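Local coordinates for protein aminodeoxyfutalosine deaminase (PDB 2IMR) that catalyses the zinc-dependent deamination of aminodeoxyfutalosine to futalosine in menaquinone biosynthesis, at residues T100-S105 / A136-L141. Residues are numbered along the deposited sequence; the frame is centred on the assembly and turned at random.
Sequences THLDMS and AGADTL. With ZN (zinc ion), chain B.
Leu-102 and Gly-137 bring the two backbones closest, with their CA atoms 5.8 Å apart, where the chain leaving strand 100-101 passes the helix 130-143. The contact is carried by one branch of Leu-102: its CD1 methyl lies 3.8 Å from the backbone N of Ala-138 and 4.3 Å from the CB of that residue. The same methyl meets Leu-141 tip to tip, the two CD1 atoms being 4.0 Å apart. In Leu-102 CG stands anti to the carbonyl carbon (chi1 -62°), which carries CD1 toward the helix; Leu-141 has a similar first torsion. Gly-137 and Leu-141, about one turn apart, both lie on the side of the helix that meets Leu-102. Gly-137 has no side chain, and its backbone carbonyl carbon lies 4.2 Å from Leu-102 CD1.

On the helix itself, Ala-136 O accepts from Thr-140 N and, at 3.1 Å, from Thr-140 OG1, the two donors lying on opposite faces of its carbonyl plane. Next to Leu-102 in the chain, His-101 binds the zinc ion through NE2 at 2.1 Å, and His-99 and His-240 are ligands of the same ion. Met-104 CE rests over one face of the His-101 ring, offset toward the rim.

The His-X-His motif of the amidohydrolase family, here His-99 and His-101, lies on the first strand of the TIM barrel, and helix 130-143 packs outside it. With no hydrogen bond or salt bridge between the segments and just 140 Å² buried, the join is van der Waals packing, chiefly of methyl groups: Leu-102, directly after a zinc ligand, meets the helix layer through its CD1, while its backbone N is held by a hydrogen bond to Asp-151 OD1 on the adjacent strand 149-153.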
ATOM      1  N   THR A 100       3.332   3.926  -0.059  1.00 14.72           N
ATOM      2  CA  THR A 100       4.045   4.954  -0.797  1.00 13.56           C
ATOM      3  C   THR A 100       5.435   5.099  -0.193  1.00 14.84           C
ATOM      4  O   THR A 100       5.755   4.475   0.828  1.00 14.30           O
ATOM      5  CB  THR A 100       3.313   6.326  -0.749  1.00 15.51           C
ATOM      6  OG1 THR A 100       3.994   7.254  -1.605  1.00 13.94           O
ATOM      7  CG2 THR A 100       3.286   6.879   0.667  1.00 14.63           C
ATOM      8  N   HIS A 101       6.273   5.890  -0.851  1.00 13.10           N
ATOM      9  CA  HIS A 101       7.617   6.174  -0.364  1.00 15.53           C
ATOM     10  C   HIS A 101       7.731   7.694  -0.439  1.00 16.31           C
ATOM     11  O   HIS A 101       7.711   8.250  -1.539  1.00 16.12           O
ATOM     12  CB  HIS A 101       8.694   5.571  -1.276  1.00 14.81           C
ATOM     13  CG  HIS A 101       8.728   4.074  -1.300  1.00 14.89           C
ATOM     14  ND1 HIS A 101       9.822   3.352  -0.866  1.00 13.77           N
ATOM     15  CD2 HIS A 101       7.844   3.165  -1.778  1.00 16.29           C
ATOM     16  CE1 HIS A 101       9.613   2.065  -1.080  1.00 15.72           C
ATOM     17  NE2 HIS A 101       8.420   1.924  -1.633  1.00 15.07           N
ATOM     18  N   LEU A 102       7.824   8.365   0.707  1.00 16.20           N
ATOM     19  CA  LEU A 102       7.956   9.823   0.710  1.00 16.83           C
ATOM     20  C   LEU A 102       9.424  10.204   0.538  1.00 17.43           C
ATOM     21  O   LEU A 102       9.748  11.346   0.197  1.00 16.90           O
ATOM     22  CB  LEU A 102       7.388  10.425   2.001  1.00 15.95           C
ATOM     23  CG  LEU A 102       5.888  10.176   2.205  1.00 15.87           C
ATOM     24  CD1 LEU A 102       5.395  10.998   3.381  1.00 15.23           C
ATOM     25  CD2 LEU A 102       5.114  10.568   0.943  1.00 17.36           C
ATOM     26  N   ASP A 103      10.310   9.242   0.789  1.00 15.23           N
ATOM     27  CA  ASP A 103      11.744   9.434   0.596  1.00 15.32           C
ATOM     28  C   ASP A 103      12.276   8.097   0.089  1.00 17.06           C
ATOM     29  O   ASP A 103      11.785   7.036   0.484  1.00 16.48           O
ATOM     30  CB  ASP A 103      12.456   9.861   1.902  1.00 16.11           C
ATOM     31  CG  ASP A 103      12.873   8.685   2.784  1.00 16.19           C
ATOM     32  OD1 ASP A 103      11.995   8.034   3.392  1.00 15.58           O
ATOM     33  OD2 ASP A 103      14.095   8.421   2.881  1.00 17.11           O
ATOM     34  N   MET A 104      13.246   8.147  -0.818  1.00 16.24           N
ATOM     35  CA  MET A 104      13.832   6.928  -1.371  1.00 18.09           C
ATOM     36  C   MET A 104      15.337   7.083  -1.511  1.00 21.51           C
ATOM     37  O   MET A 104      15.903   8.124  -1.173  1.00 21.22           O
ATOM     38  CB  MET A 104      13.225   6.603  -2.745  1.00 17.25           C
ATOM     39  CG  MET A 104      11.721   6.342  -2.729  1.00 18.94           C
ATOM     40  SD  MET A 104      11.043   5.913  -4.361  1.00 21.66           S
ATOM     41  CE  MET A 104      11.577   4.201  -4.514  1.00 22.02           C
ATOM     42  N   SER A 105      15.981   6.039  -2.018  1.00 21.92           N
ATOM     43  CA  SER A 105      17.422   6.052  -2.197  1.00 23.02           C
ATOM     44  C   SER A 105      17.810   5.630  -3.603  1.00 23.79           C
ATOM     45  O   SER A 105      17.105   4.851  -4.245  1.00 22.11           O
ATOM     46  CB  SER A 105      18.077   5.107  -1.191  1.00 23.60           C
ATOM     47  OG  SER A 105      19.468   4.997  -1.430  1.00 25.34           O
ATOM     48  N   ALA A 136       7.451  17.653   2.510  1.00 19.06           N
ATOM     49  CA  ALA A 136       6.551  18.205   1.505  1.00 19.00           C
ATOM     50  C   ALA A 136       5.531  17.143   1.096  1.00 19.36           C
ATOM     51  O   ALA A 136       4.370  17.454   0.831  1.00 19.22           O
ATOM     52  CB  ALA A 136       7.343  18.672   0.300  1.00 20.69           C
ATOM     53  N   GLY A 137       5.973  15.888   1.039  1.00 18.64           N
ATOM     54  CA  GLY A 137       5.064  14.811   0.683  1.00 18.23           C
ATOM     55  C   GLY A 137       4.012  14.636   1.768  1.00 17.20           C
ATOM     56  O   GLY A 137       2.832  14.458   1.486  1.00 17.91           O
ATOM     57  N   ALA A 138       4.438  14.685   3.024  1.00 17.28           N
ATOM     58  CA  ALA A 138       3.501  14.547   4.128  1.00 16.90           C
ATOM     59  C   ALA A 138       2.501  15.704   4.075  1.00 19.60           C
ATOM     60  O   ALA A 138       1.318  15.523   4.357  1.00 19.24           O
ATOM     61  CB  ALA A 138       4.249  14.549   5.459  1.00 15.18           C
ATOM     62  N   ASP A 139       2.979  16.895   3.718  1.00 20.39           N
ATOM     63  CA  ASP A 139       2.089  18.053   3.623  1.00 21.77           C
ATOM     64  C   ASP A 139       1.004  17.761   2.589  1.00 21.75           C
ATOM     65  O   ASP A 139      -0.181  18.031   2.810  1.00 22.31           O
ATOM     66  CB  ASP A 139       2.860  19.314   3.207  1.00 23.37           C
ATOM     67  CG  ASP A 139       3.779  19.833   4.299  1.00 25.31           C
ATOM     68  OD1 ASP A 139       3.589  19.469   5.480  1.00 25.26           O
ATOM     69  OD2 ASP A 139       4.688  20.626   3.974  1.00 26.28           O
ATOM     70  N   THR A 140       1.418  17.199   1.459  1.00 21.65           N
ATOM     71  CA  THR A 140       0.488  16.865   0.383  1.00 22.71           C
ATOM     72  C   THR A 140      -0.577  15.877   0.870  1.00 22.27           C
ATOM     73  O   THR A 140      -1.766  16.039   0.590  1.00 21.45           O
ATOM     74  CB  THR A 140       1.243  16.267  -0.824  1.00 22.63           C
ATOM     75  OG1 THR A 140       2.147  17.249  -1.350  1.00 23.09           O
ATOM     76  CG2 THR A 140       0.268  15.851  -1.919  1.00 21.90           C
ATOM     77  N   LEU A 141      -0.151  14.859   1.609  1.00 21.57           N
ATOM     78  CA  LEU A 141      -1.086  13.872   2.132  1.00 21.76           C
ATOM     79  C   LEU A 141      -2.135  14.539   3.017  1.00 21.61           C
ATOM     80  O   LEU A 141      -3.317  14.205   2.959  1.00 21.56           O
ATOM     81  CB  LEU A 141      -0.339  12.809   2.939  1.00 21.16           C
ATOM     82  CG  LEU A 141       0.523  11.829   2.140  1.00 21.26           C
ATOM     83  CD1 LEU A 141       1.369  10.986   3.088  1.00 19.25           C
ATOM     84  CD2 LEU A 141      -0.377  10.949   1.287  1.00 20.39           C
TER
HETATM   85 ZN    ZN B 500       7.263   0.437  -2.492  1.00 24.46          ZN
HETATM   86  O   HOH W   1       6.820   0.215  -4.214  1.00 15.57           O